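Local coordinates for protein K5 lyase (Enterobacteria phage k1-5, PDB 2X3H) that probably cleaves the capsular polysaccharide of K5 Escherichia coli by eliminative lysis, acting as a trimeric tail-spike lyase of the phage, at residues A[255-260]-A[282-287]; A[261-266]-A[289-294]; A[308-313]-A[336-341]; A[314-319]-A[344-349]; A[350-355]-A[368-373]. One frame throughout, in Å; residues are numbered along the deposited sequence.

Contact 1 (A[255-260]-A[282-287]); sequences NVIGAD and GVMANN
Met284 N donates to Val256 O, 2.8 Å away with an N-H...O angle of 177°, and with this bond fixes the register of a parallel ladder. Two further rungs follow: Asn286 N gives to Gly258 O at 2.9 Å, and Asp260 N to Asn286 O at 2.9 Å. Val256 N and Gly258 N complete the series on Gly282 O and Met284 O. Ile257 and Ala259 instead direct their backbone bonds to Val231 and Ala233, in the strand of the preceding turn. Beyond the strand ends a water carries the pairing on, donating to Asp260 OD1 and to Asn287 O. Residues 255-259 and 282-286 run 9° from parallel, on strands 252-259 and 279-286, the stacking of equivalent strands in successive coils that defines a parallel beta-helix, the shaft of many phage tail spikes. Ile257, Ala259, Met284 and Asn286 share one face, where Met284 and Asn286 pack on Asn277 and Tyr250 of the second subunit. Ile257 CG1 lies alongside Met284 CB at 4.0 Å; the methionine chain bends at chi2 and chi3 and leaves its neighbour. Asn286 turns CG away from its own N (chi1 171°), setting ND2 3.7 Å from Ala259 CB, while OD1 accepts from Asn287 ND2; Asn287 OD1 accepts from Thr312 N. The other face carries Val256, Val283 and Ala285, the last packed on Val264 and Ala292.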
# COMPACT_ATOMS: atom_id res chain seq x y z
N ASN A 255 0.32 -1.25 12.06
CA ASN A 255 1.38 -2.09 12.64
C ASN A 255 0.89 -2.94 13.80
O ASN A 255 1.33 -2.78 14.95
CB ASN A 255 2.57 -1.23 13.08
CG ASN A 255 3.42 -0.75 11.92
OD1 ASN A 255 3.19 -1.11 10.76
ND2 ASN A 255 4.40 0.08 12.23
N VAL A 256 -0.03 -3.83 13.49
CA VAL A 256 -0.62 -4.71 14.50
C VAL A 256 -0.16 -6.14 14.26
O VAL A 256 -0.34 -6.67 13.16
CB VAL A 256 -2.15 -4.63 14.43
CG1 VAL A 256 -2.80 -5.57 15.46
CG2 VAL A 256 -2.60 -3.19 14.67
N ILE A 257 0.44 -6.76 15.28
CA ILE A 257 0.79 -8.18 15.24
C ILE A 257 -0.12 -8.93 16.20
O ILE A 257 -0.19 -8.59 17.39
CB ILE A 257 2.26 -8.42 15.68
CG1 ILE A 257 3.23 -7.62 14.82
CG2 ILE A 257 2.59 -9.93 15.70
CD1 ILE A 257 4.70 -7.80 15.20
N GLY A 258 -0.83 -9.93 15.69
CA GLY A 258 -1.62 -10.82 16.53
C GLY A 258 -1.10 -12.22 16.32
O GLY A 258 -1.04 -12.69 15.19
N ALA A 259 -0.69 -12.87 17.41
CA ALA A 259 -0.24 -14.26 17.36
C ALA A 259 -1.24 -15.17 18.06
O ALA A 259 -1.61 -14.93 19.22
CB ALA A 259 1.16 -14.39 17.98
N ASP A 260 -1.67 -16.22 17.36
CA ASP A 260 -2.63 -17.20 17.89
C ASP A 260 -3.92 -16.59 18.47
O ASP A 260 -4.51 -17.12 19.43
CB ASP A 260 -1.93 -18.09 18.93
CG ASP A 260 -0.61 -18.66 18.41
OD1 ASP A 260 -0.65 -19.45 17.45
OD2 ASP A 260 0.46 -18.32 18.95
N GLY A 282 -1.13 -2.50 7.66
CA GLY A 282 -0.02 -3.27 8.23
C GLY A 282 -0.50 -4.20 9.33
O GLY A 282 -0.27 -3.95 10.51
N VAL A 283 -1.17 -5.28 8.94
CA VAL A 283 -1.66 -6.28 9.88
C VAL A 283 -0.86 -7.57 9.68
O VAL A 283 -0.80 -8.10 8.57
CB VAL A 283 -3.17 -6.55 9.67
CG1 VAL A 283 -3.66 -7.66 10.62
CG2 VAL A 283 -3.98 -5.24 9.82
N MET A 284 -0.24 -8.05 10.76
CA MET A 284 0.50 -9.31 10.74
C MET A 284 -0.29 -10.32 11.55
O MET A 284 -0.39 -10.20 12.78
CB MET A 284 1.89 -9.12 11.37
CG MET A 284 2.61 -10.42 11.66
SD MET A 284 2.92 -11.38 10.16
CE MET A 284 4.00 -10.24 9.29
N ALA A 285 -0.85 -11.31 10.86
CA ALA A 285 -1.66 -12.34 11.48
C ALA A 285 -0.88 -13.64 11.52
O ALA A 285 -0.85 -14.41 10.56
CB ALA A 285 -2.98 -12.52 10.72
N ASN A 286 -0.21 -13.86 12.65
CA ASN A 286 0.56 -15.06 12.88
C ASN A 286 -0.39 -16.13 13.39
O ASN A 286 -0.68 -16.20 14.59
CB ASN A 286 1.68 -14.74 13.89
CG ASN A 286 2.42 -15.98 14.38
OD1 ASN A 286 2.15 -17.10 13.93
ND2 ASN A 286 3.35 -15.78 15.31
N ASN A 287 -0.92 -16.93 12.46
CA ASN A 287 -1.73 -18.10 12.81
C ASN A 287 -2.96 -17.82 13.66
O ASN A 287 -3.14 -18.37 14.76
CB ASN A 287 -0.83 -19.21 13.37
CG ASN A 287 0.05 -19.79 12.31
OD1 ASN A 287 -0.37 -20.68 11.58
ND2 ASN A 287 1.24 -19.20 12.12
O HOH W 1 -2.86 -20.67 16.28

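Contact 2 (A[261-266]-A[289-294]); sequences CQHVTY and KYAAVV
Ala292 O is gripped by two successive amides, Val264 N at 3.0 Å and Thr265 N at 3.1 Å, the second nearly in line with the carbonyl and the first well above its plane. Val294 N then gives to Thr265 O at 3.0 Å, and at the other end Lys289 N gives to Cys261 O at 2.9 Å. Val294 offers one methyl to each of two rings: its CG2 lies over a face of the His263 imidazole, 3.9 Å from the centroid, and its CG1 over a face of the Tyr266 ring, 4.3 Å from that centroid, both CH-pi contacts. Tyr290 brings CD2 to the imidazole edge, the two ring planes standing 82° apart. Val264, Thr265 and Ala292 lie where the chain turns from one face of the parallel beta-helix to the next, so the double grip on Ala292 O joins the corners of adjacent coils. Thr265 OG1 rests against both methyls of Val293 and shares a water with Val294 O. Farther out, Tyr266 meets Phe239 edge-to-face, Gln262 OE1 accepts from Asn212 N, and Lys289 makes a cation-pi contact with Tyr209. Val293 packs on Ile303 and Val306 of strand 302-309.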
# COMPACT_ATOMS: atom_id res chain seq x y z
N CYS A 261 -4.36 -15.49 17.87
CA CYS A 261 -5.63 -14.84 18.22
C CYS A 261 -6.77 -15.40 17.38
O CYS A 261 -6.52 -15.95 16.30
CB CYS A 261 -5.54 -13.34 17.96
SG CYS A 261 -4.29 -12.48 18.94
N GLN A 262 -8.02 -15.22 17.80
CA GLN A 262 -9.12 -15.71 16.96
C GLN A 262 -9.20 -14.89 15.67
O GLN A 262 -9.29 -15.44 14.57
CB GLN A 262 -10.47 -15.69 17.68
CG GLN A 262 -11.58 -16.40 16.91
CD GLN A 262 -12.87 -16.52 17.70
OE1 GLN A 262 -12.87 -16.38 18.92
NE2 GLN A 262 -13.98 -16.76 17.00
N HIS A 263 -9.17 -13.57 15.85
CA HIS A 263 -9.12 -12.57 14.78
C HIS A 263 -8.03 -11.59 15.20
O HIS A 263 -7.74 -11.46 16.40
CB HIS A 263 -10.44 -11.78 14.70
CG HIS A 263 -11.69 -12.62 14.75
ND1 HIS A 263 -12.11 -13.42 13.70
CD2 HIS A 263 -12.64 -12.74 15.71
CE1 HIS A 263 -13.25 -14.00 14.02
NE2 HIS A 263 -13.59 -13.61 15.24
N VAL A 264 -7.38 -10.93 14.24
CA VAL A 264 -6.36 -9.94 14.61
C VAL A 264 -6.92 -8.52 14.75
O VAL A 264 -6.79 -7.93 15.82
CB VAL A 264 -5.10 -10.00 13.70
CG1 VAL A 264 -4.06 -8.96 14.18
CG2 VAL A 264 -4.51 -11.38 13.78
N THR A 265 -7.53 -7.99 13.69
CA THR A 265 -8.33 -6.76 13.82
C THR A 265 -9.80 -7.08 13.58
O THR A 265 -10.15 -7.96 12.77
CB THR A 265 -7.85 -5.63 12.88
OG1 THR A 265 -8.13 -5.97 11.52
CG2 THR A 265 -6.36 -5.38 13.06
N TYR A 266 -10.67 -6.37 14.30
CA TYR A 266 -12.09 -6.69 14.32
C TYR A 266 -12.89 -5.39 14.33
O TYR A 266 -12.64 -4.52 15.17
CB TYR A 266 -12.40 -7.50 15.59
CG TYR A 266 -13.77 -8.14 15.59
CD1 TYR A 266 -14.90 -7.43 16.00
CD2 TYR A 266 -13.94 -9.46 15.15
CE1 TYR A 266 -16.16 -8.01 15.99
CE2 TYR A 266 -15.20 -10.05 15.15
CZ TYR A 266 -16.31 -9.32 15.56
OH TYR A 266 -17.56 -9.91 15.54
N LYS A 289 -7.06 -18.11 14.43
CA LYS A 289 -7.90 -19.30 14.44
C LYS A 289 -9.15 -19.16 13.57
O LYS A 289 -9.87 -20.14 13.37
CB LYS A 289 -8.32 -19.67 15.87
CG LYS A 289 -7.25 -20.41 16.66
CD LYS A 289 -6.27 -19.48 17.33
CE LYS A 289 -5.67 -20.12 18.57
NZ LYS A 289 -5.15 -21.49 18.33
N TYR A 290 -9.40 -17.96 13.04
CA TYR A 290 -10.54 -17.77 12.15
C TYR A 290 -10.29 -16.80 11.01
O TYR A 290 -10.54 -17.14 9.85
CB TYR A 290 -11.79 -17.34 12.93
CG TYR A 290 -13.05 -17.36 12.08
CD1 TYR A 290 -13.77 -18.53 11.89
CD2 TYR A 290 -13.48 -16.20 11.42
CE1 TYR A 290 -14.91 -18.55 11.10
CE2 TYR A 290 -14.62 -16.21 10.64
CZ TYR A 290 -15.34 -17.39 10.48
OH TYR A 290 -16.48 -17.42 9.70
N ALA A 291 -9.82 -15.60 11.32
CA ALA A 291 -9.56 -14.60 10.27
C ALA A 291 -8.49 -13.61 10.68
O ALA A 291 -8.32 -13.33 11.87
CB ALA A 291 -10.83 -13.87 9.93
N ALA A 292 -7.76 -13.08 9.71
CA ALA A 292 -6.84 -11.98 10.01
C ALA A 292 -7.63 -10.71 10.33
O ALA A 292 -7.40 -10.07 11.37
CB ALA A 292 -5.87 -11.72 8.85
N VAL A 293 -8.57 -10.36 9.46
CA VAL A 293 -9.29 -9.09 9.57
C VAL A 293 -10.77 -9.31 9.37
O VAL A 293 -11.19 -9.91 8.37
CB VAL A 293 -8.79 -8.09 8.48
CG1 VAL A 293 -9.68 -6.85 8.46
CG2 VAL A 293 -7.35 -7.72 8.71
N VAL A 294 -11.57 -8.83 10.32
CA VAL A 294 -13.02 -8.81 10.17
C VAL A 294 -13.38 -7.35 9.92
O VAL A 294 -13.34 -6.52 10.84
CB VAL A 294 -13.72 -9.35 11.45
CG1 VAL A 294 -15.23 -9.20 11.33
CG2 VAL A 294 -13.34 -10.82 11.72
O HOH W 2 -10.71 -4.89 11.20

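Contact 3 (A[308-313]-A[336-341]); sequences VDYSTS and SGCDGT
Val308 O receives two donors, the Ser336 amide N at 3.0 Å and a water that also donates to Ser336 OG. The hydroxyl is thereby drawn into a relay: it accepts from this first water and gives its proton to a second, 2.8 Å from OG, which in turn donates to Asp309 OD1 at 2.6 Å. Ser336 can serve both waters because chi1 of 70° sets OG between the backbone N and the carbonyl carbon. The strand pairing ends with Tyr310 N on Ser336 O, 3.0 Å apart. Beyond this point Asp309 organises the exit of the chain. Its OD1 takes Ser311 N from above the carboxylate plane, an Asx turn, and its OD2 offers the syn lone pair to Ser311 OG at 2.7 Å; a type I turn from Tyr310 to Ser313 follows. Gly337, at a positive phi of 86°, brings its bare CA within 3.6 Å of Asp309 OD1. Cys338 SG packs 3.7 Å from Tyr310 CB and meets the phenol ring obliquely, a sulfur-aromatic contact. Asp309 OD2 has two more partners, Asn287 ND2 from the preceding coil and Tyr250 OH of the second subunit, so the carboxylate links coil to coil and chain to chain. Strand 302-309 of the parallel beta-helix is thus held between strands 279-286 and 329-336, while the Tyr310 ring lies against strand 317-319, where its OH bonds to His319 O and its ring touches Ala318.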
# COMPACT_ATOMS: atom_id res chain seq x y z
N VAL A 308 -1.05 -12.99 6.33
CA VAL A 308 -1.62 -14.01 7.21
C VAL A 308 -1.05 -15.39 6.89
O VAL A 308 -0.95 -15.78 5.73
CB VAL A 308 -3.18 -13.98 7.22
CG1 VAL A 308 -3.74 -14.10 5.83
CG2 VAL A 308 -3.77 -15.05 8.15
N ASP A 309 -0.60 -16.09 7.94
CA ASP A 309 -0.10 -17.46 7.81
C ASP A 309 -0.95 -18.39 8.67
O ASP A 309 -1.29 -18.03 9.79
CB ASP A 309 1.34 -17.55 8.28
CG ASP A 309 1.87 -18.98 8.29
OD1 ASP A 309 1.59 -19.72 7.32
OD2 ASP A 309 2.58 -19.37 9.25
N TYR A 310 -1.29 -19.56 8.13
CA TYR A 310 -2.04 -20.58 8.87
C TYR A 310 -1.24 -21.88 9.09
O TYR A 310 -1.81 -22.87 9.57
CB TYR A 310 -3.35 -20.90 8.13
CG TYR A 310 -4.45 -19.90 8.40
CD1 TYR A 310 -5.22 -19.98 9.55
CD2 TYR A 310 -4.70 -18.84 7.53
CE1 TYR A 310 -6.22 -19.05 9.82
CE2 TYR A 310 -5.70 -17.92 7.78
CZ TYR A 310 -6.45 -18.03 8.94
OH TYR A 310 -7.46 -17.12 9.23
N SER A 311 0.04 -21.88 8.73
CA SER A 311 0.84 -23.13 8.72
C SER A 311 0.89 -23.88 10.04
O SER A 311 1.10 -25.09 10.05
CB SER A 311 2.27 -22.85 8.24
OG SER A 311 2.97 -22.07 9.19
N THR A 312 0.70 -23.18 11.16
CA THR A 312 0.73 -23.87 12.47
C THR A 312 -0.58 -23.71 13.25
O THR A 312 -0.62 -23.93 14.47
CB THR A 312 1.89 -23.39 13.35
OG1 THR A 312 1.72 -22.01 13.69
CG2 THR A 312 3.23 -23.60 12.65
N SER A 313 -1.64 -23.31 12.55
CA SER A 313 -2.93 -23.02 13.18
C SER A 313 -3.88 -24.21 13.23
O SER A 313 -3.91 -25.02 12.30
CB SER A 313 -3.64 -21.91 12.42
OG SER A 313 -4.94 -21.71 12.96
N SER A 336 -1.08 -17.58 3.31
CA SER A 336 -0.42 -18.83 3.01
C SER A 336 -0.59 -19.80 4.16
O SER A 336 -1.18 -19.46 5.18
CB SER A 336 1.06 -18.60 2.70
OG SER A 336 1.78 -18.23 3.86
N GLY A 337 -0.09 -21.03 3.99
CA GLY A 337 -0.15 -22.00 5.08
C GLY A 337 -1.42 -22.81 5.17
O GLY A 337 -1.71 -23.41 6.22
N CYS A 338 -2.20 -22.85 4.09
CA CYS A 338 -3.41 -23.66 4.02
C CYS A 338 -3.29 -24.72 2.93
O CYS A 338 -3.47 -24.40 1.74
CB CYS A 338 -4.64 -22.80 3.70
SG CYS A 338 -4.97 -21.46 4.86
N ASP A 339 -3.03 -25.97 3.32
CA ASP A 339 -2.92 -27.04 2.32
C ASP A 339 -4.08 -28.05 2.38
O ASP A 339 -4.04 -29.12 1.75
CB ASP A 339 -1.56 -27.75 2.39
CG ASP A 339 -1.39 -28.56 3.66
OD1 ASP A 339 -2.33 -28.58 4.48
OD2 ASP A 339 -0.32 -29.19 3.82
N GLY A 340 -5.14 -27.68 3.10
CA GLY A 340 -6.33 -28.49 3.20
C GLY A 340 -6.50 -29.19 4.54
O GLY A 340 -7.56 -29.76 4.82
N THR A 341 -5.45 -29.16 5.35
CA THR A 341 -5.52 -29.71 6.70
C THR A 341 -4.90 -28.74 7.70
O THR A 341 -4.00 -27.96 7.36
CB THR A 341 -4.78 -31.06 6.80
OG1 THR A 341 -3.38 -30.84 6.63
CG2 THR A 341 -5.29 -32.03 5.75
O HOH W 3 1.65 -15.58 4.32
O HOH W 4 3.38 -19.87 5.40

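Contact 4 (A[314-319]-A[344-349]); sequences DARQAH and LGQRQT. Unlike the reference sequence in segment 344-349: Arg347 (reference Gly).
Gln348 stretches its chain fully from a chi1 of 176° and then turns the amide sharply at chi3, 83°, which lays NE2 2.9 Å from Ala315 O. The bond is fairly straight, 164° at the hydrogen; the acceptor lies in the plane of the Gln348 amide, although the donor is tilted from the plane of the Ala315 carbonyl. Arg316 does the reverse: bends at chi2 and chi3 fold it back, so that CD comes 3.5 Å from Arg347 O, with that oxygen near the plane of the guanidinium at its edge. The folded arginine crosses the Gln346 side chain at about a right angle, Arg316 CD lying 3.9 Å from Gln346 CB. Two backbone bonds start a parallel pairing, Thr349 N to Arg316 O at 3.1 Å and Ala318 N to Thr349 O at 2.8 Å. Gln317 and Thr349 run side by side on one face, OG1 of the threonine 3.6 Å from Gln317 CG, and a water bridges Thr349 OG1 to Ala318 O. At the outer end Leu344 CD1 touches Asp314 CB. This is where the loops of two coils of the beta-helix settle into strands 317-319 and 349-355: the Ala318 backbone continues the pairing to Thr351, Gln348 is tied by its backbone to Gly340, and His319 meets the Tyr290 ring and bonds through NE2 to Arg354 NH1.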
# COMPACT_ATOMS: atom_id res chain seq x y z
N ASP A 314 -4.67 -24.30 14.30
CA ASP A 314 -5.70 -25.33 14.39
C ASP A 314 -7.06 -24.88 13.84
O ASP A 314 -8.06 -25.57 14.00
CB ASP A 314 -5.83 -25.89 15.82
CG ASP A 314 -6.25 -24.85 16.85
OD1 ASP A 314 -6.63 -23.72 16.46
OD2 ASP A 314 -6.22 -25.17 18.07
N ALA A 315 -7.08 -23.74 13.14
CA ALA A 315 -8.28 -23.27 12.47
C ALA A 315 -8.89 -24.38 11.62
O ALA A 315 -8.18 -25.07 10.88
CB ALA A 315 -7.94 -22.08 11.57
N ARG A 316 -10.21 -24.54 11.70
CA ARG A 316 -10.94 -25.44 10.81
C ARG A 316 -11.46 -24.72 9.58
O ARG A 316 -11.71 -25.34 8.54
CB ARG A 316 -12.11 -26.10 11.55
CG ARG A 316 -11.63 -27.00 12.67
CD ARG A 316 -11.04 -28.28 12.09
NE ARG A 316 -12.11 -29.22 11.76
CZ ARG A 316 -12.89 -29.78 12.68
NH1 ARG A 316 -12.72 -29.49 13.97
NH2 ARG A 316 -13.85 -30.63 12.33
N GLN A 317 -11.64 -23.41 9.72
CA GLN A 317 -12.06 -22.55 8.61
C GLN A 317 -11.17 -21.32 8.59
O GLN A 317 -11.37 -20.37 9.35
CB GLN A 317 -13.52 -22.13 8.79
CG GLN A 317 -14.52 -23.27 8.75
CD GLN A 317 -15.91 -22.84 9.21
OE1 GLN A 317 -16.05 -22.00 10.10
NE2 GLN A 317 -16.94 -23.43 8.61
N ALA A 318 -10.17 -21.34 7.71
CA ALA A 318 -9.17 -20.29 7.65
C ALA A 318 -9.63 -19.18 6.71
O ALA A 318 -10.01 -19.46 5.57
CB ALA A 318 -7.83 -20.86 7.18
N HIS A 319 -9.61 -17.94 7.20
CA HIS A 319 -9.99 -16.77 6.39
C HIS A 319 -8.90 -15.70 6.36
O HIS A 319 -8.18 -15.51 7.34
CB HIS A 319 -11.25 -16.09 6.95
CG HIS A 319 -12.47 -16.95 6.97
ND1 HIS A 319 -12.70 -17.91 7.93
CD2 HIS A 319 -13.55 -16.96 6.15
CE1 HIS A 319 -13.88 -18.47 7.72
NE2 HIS A 319 -14.41 -17.93 6.63
N LEU A 344 -3.51 -30.02 13.36
CA LEU A 344 -3.88 -31.27 14.04
C LEU A 344 -4.23 -32.38 13.06
O LEU A 344 -4.65 -33.46 13.48
CB LEU A 344 -5.05 -31.02 14.98
CG LEU A 344 -4.86 -29.90 16.02
CD1 LEU A 344 -6.15 -29.71 16.80
CD2 LEU A 344 -3.69 -30.19 16.94
N GLY A 345 -4.09 -32.12 11.76
CA GLY A 345 -4.39 -33.13 10.74
C GLY A 345 -5.85 -33.16 10.31
O GLY A 345 -6.25 -34.00 9.50
N GLN A 346 -6.64 -32.23 10.85
CA GLN A 346 -8.08 -32.13 10.57
C GLN A 346 -8.32 -31.33 9.30
O GLN A 346 -7.46 -30.55 8.90
CB GLN A 346 -8.77 -31.40 11.72
CG GLN A 346 -8.63 -32.09 13.07
CD GLN A 346 -8.99 -31.20 14.25
OE1 GLN A 346 -8.97 -29.97 14.15
NE2 GLN A 346 -9.31 -31.82 15.38
N ARG A 347 -9.48 -31.50 8.68
CA ARG A 347 -9.77 -30.78 7.44
C ARG A 347 -9.83 -29.29 7.72
O ARG A 347 -10.35 -28.87 8.76
CB ARG A 347 -11.10 -31.24 6.84
CG ARG A 347 -11.15 -32.73 6.50
CD ARG A 347 -12.17 -33.02 5.40
NE ARG A 347 -11.68 -32.59 4.08
CZ ARG A 347 -11.99 -31.44 3.50
NH1 ARG A 347 -12.81 -30.58 4.11
NH2 ARG A 347 -11.48 -31.13 2.31
N GLN A 348 -9.30 -28.49 6.81
CA GLN A 348 -9.31 -27.04 6.97
C GLN A 348 -9.66 -26.38 5.65
O GLN A 348 -8.96 -26.56 4.65
CB GLN A 348 -7.94 -26.56 7.47
CG GLN A 348 -7.79 -25.05 7.58
CD GLN A 348 -6.36 -24.67 7.85
OE1 GLN A 348 -5.55 -24.58 6.93
NE2 GLN A 348 -6.02 -24.46 9.11
N THR A 349 -10.76 -25.62 5.63
CA THR A 349 -11.09 -24.85 4.44
C THR A 349 -10.34 -23.52 4.45
O THR A 349 -9.91 -23.04 5.50
CB THR A 349 -12.58 -24.55 4.35
OG1 THR A 349 -12.99 -23.80 5.51
CG2 THR A 349 -13.37 -25.85 4.26
O HOH W 5 -12.45 -20.98 4.97

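Contact 5 (A[350-355]-A[368-373]); sequences ATIARF and PSYSAT
In the interior of the parallel beta-helix two walls of the coil pack by apolar contact: strand 349-355, which turns a corner at Ile352, and the end of strand 363-369 with the loop that leaves it. The two backbones are not paired; side chains do the joining. Ala350 CB touches two partners, 3.5 Å from Tyr370 CE1 and 3.7 Å from Ala372 CB, its methyl approaching the phenol ring obliquely. Ile352 extends CG1 away from its own N (chi1 -166°) and continues nearly straight, so that CD1 reaches 3.5 Å from Pro368 N and 4.2 Å from Pro368 CB. Its surroundings are equally apolar, with Val333, Met335 and Val366 from strands 329-336 and 363-369 packed on the same side chain. Tyr370 is placed by the bend before it: Ser369 is the centre of an inverse gamma turn, closed by a weak bond from Tyr370 N to Pro368 O, and that oxygen also lies over one face of the phenol near its rim. Arg395 braces the loop from outside the contact by bonding to Pro368 O and Ala372 O. With CG between the backbone N and carbonyl carbon (chi1 58°), the tyrosine points across the coil, where Tyr370 OH bonds to Gly374 O and lies 3.8 Å from Ile352 CB.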
# COMPACT_ATOMS: atom_id res chain seq x y z
N ALA A 350 -10.19 -22.96 3.26
CA ALA A 350 -9.53 -21.67 3.07
C ALA A 350 -10.46 -20.72 2.32
O ALA A 350 -11.16 -21.13 1.39
CB ALA A 350 -8.22 -21.85 2.28
N THR A 351 -10.46 -19.46 2.74
CA THR A 351 -11.19 -18.40 2.06
C THR A 351 -10.40 -17.11 2.23
O THR A 351 -10.35 -16.58 3.33
CB THR A 351 -12.59 -18.21 2.69
OG1 THR A 351 -13.33 -19.44 2.62
CG2 THR A 351 -13.38 -17.13 1.94
N ILE A 352 -9.76 -16.60 1.18
CA ILE A 352 -8.93 -15.40 1.35
C ILE A 352 -9.76 -14.12 1.48
O ILE A 352 -9.35 -13.16 2.16
CB ILE A 352 -7.83 -15.29 0.24
CG1 ILE A 352 -6.77 -14.25 0.60
CG2 ILE A 352 -8.44 -14.98 -1.12
CD1 ILE A 352 -5.49 -14.40 -0.18
N ALA A 353 -10.92 -14.11 0.83
CA ALA A 353 -11.85 -12.98 0.96
C ALA A 353 -13.27 -13.54 0.97
O ALA A 353 -13.66 -14.28 0.07
CB ALA A 353 -11.67 -12.00 -0.21
N ARG A 354 -14.03 -13.18 2.01
CA ARG A 354 -15.40 -13.65 2.17
C ARG A 354 -16.34 -12.46 2.24
O ARG A 354 -16.16 -11.59 3.08
CB ARG A 354 -15.52 -14.49 3.46
CG ARG A 354 -16.92 -14.98 3.74
CD ARG A 354 -16.94 -15.93 4.95
NE ARG A 354 -18.28 -16.43 5.24
CZ ARG A 354 -18.55 -17.38 6.13
NH1 ARG A 354 -17.56 -17.95 6.83
NH2 ARG A 354 -19.80 -17.76 6.33
N PHE A 355 -17.32 -12.44 1.33
CA PHE A 355 -18.26 -11.34 1.23
C PHE A 355 -19.57 -11.81 1.82
O PHE A 355 -20.31 -12.59 1.21
CB PHE A 355 -18.37 -10.87 -0.23
CG PHE A 355 -17.05 -10.39 -0.78
CD1 PHE A 355 -16.16 -11.28 -1.36
CD2 PHE A 355 -16.68 -9.05 -0.69
CE1 PHE A 355 -14.92 -10.83 -1.84
CE2 PHE A 355 -15.45 -8.61 -1.16
CZ PHE A 355 -14.57 -9.50 -1.74
N PRO A 368 -3.61 -15.67 -2.90
CA PRO A 368 -3.85 -16.99 -2.28
C PRO A 368 -2.66 -17.93 -2.52
O PRO A 368 -2.73 -18.87 -3.32
CB PRO A 368 -5.12 -17.48 -2.99
CG PRO A 368 -5.03 -16.85 -4.37
CD PRO A 368 -4.41 -15.48 -4.13
N SER A 369 -1.56 -17.65 -1.81
CA SER A 369 -0.33 -18.43 -1.94
C SER A 369 -0.40 -19.71 -1.10
O SER A 369 0.35 -19.90 -0.13
CB SER A 369 0.87 -17.56 -1.54
OG SER A 369 0.90 -16.38 -2.34
N TYR A 370 -1.33 -20.57 -1.48
CA TYR A 370 -1.56 -21.82 -0.76
C TYR A 370 -2.28 -22.81 -1.69
O TYR A 370 -2.87 -22.41 -2.71
CB TYR A 370 -2.38 -21.56 0.50
CG TYR A 370 -3.73 -20.89 0.28
CD1 TYR A 370 -4.81 -21.62 -0.21
CD2 TYR A 370 -3.92 -19.54 0.59
CE1 TYR A 370 -6.06 -21.02 -0.41
CE2 TYR A 370 -5.16 -18.93 0.40
CZ TYR A 370 -6.22 -19.66 -0.10
OH TYR A 370 -7.44 -19.07 -0.28
N SER A 371 -2.25 -24.08 -1.32
CA SER A 371 -2.79 -25.14 -2.19
C SER A 371 -4.24 -25.54 -1.93
O SER A 371 -4.87 -26.19 -2.78
CB SER A 371 -1.87 -26.37 -2.16
OG SER A 371 -1.88 -26.98 -0.88
N ALA A 372 -4.78 -25.20 -0.76
CA ALA A 372 -6.21 -25.46 -0.49
C ALA A 372 -7.07 -24.87 -1.62
O ALA A 372 -6.74 -23.83 -2.20
CB ALA A 372 -6.61 -24.87 0.86
N THR A 373 -8.20 -25.53 -1.91
CA THR A 373 -8.99 -25.14 -3.09
C THR A 373 -9.81 -23.86 -2.95
O THR A 373 -10.05 -23.17 -3.94
CB THR A 373 -9.93 -26.27 -3.54
OG1 THR A 373 -10.88 -26.53 -2.52
CG2 THR A 373 -9.12 -27.53 -3.84

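Overall arrangement
From the N terminus, segments 255-260 and 261-266 run consecutively, and one coil later 282-287 and 289-294 meet them in the same order, so contacts 1 and 2 cross, each closing a loop of just over twenty residues. Contacts 3 and 4 repeat the pattern with 308-313 and 314-319 against 336-341 and 344-349. Contact 5 follows in series and closes the shortest loop, between two walls of the beta-helix. Ala285 O to Asp309 N joins strands 279-286 and 302-309, tying contact 1 to contact 3; Tyr290 O to His319 ND1 ties contacts 2 and 4, and Cys338 O to Ala372 N contacts 3 and 5. Contacts 1, 3 and, at Ser369, 5 reach the second subunit.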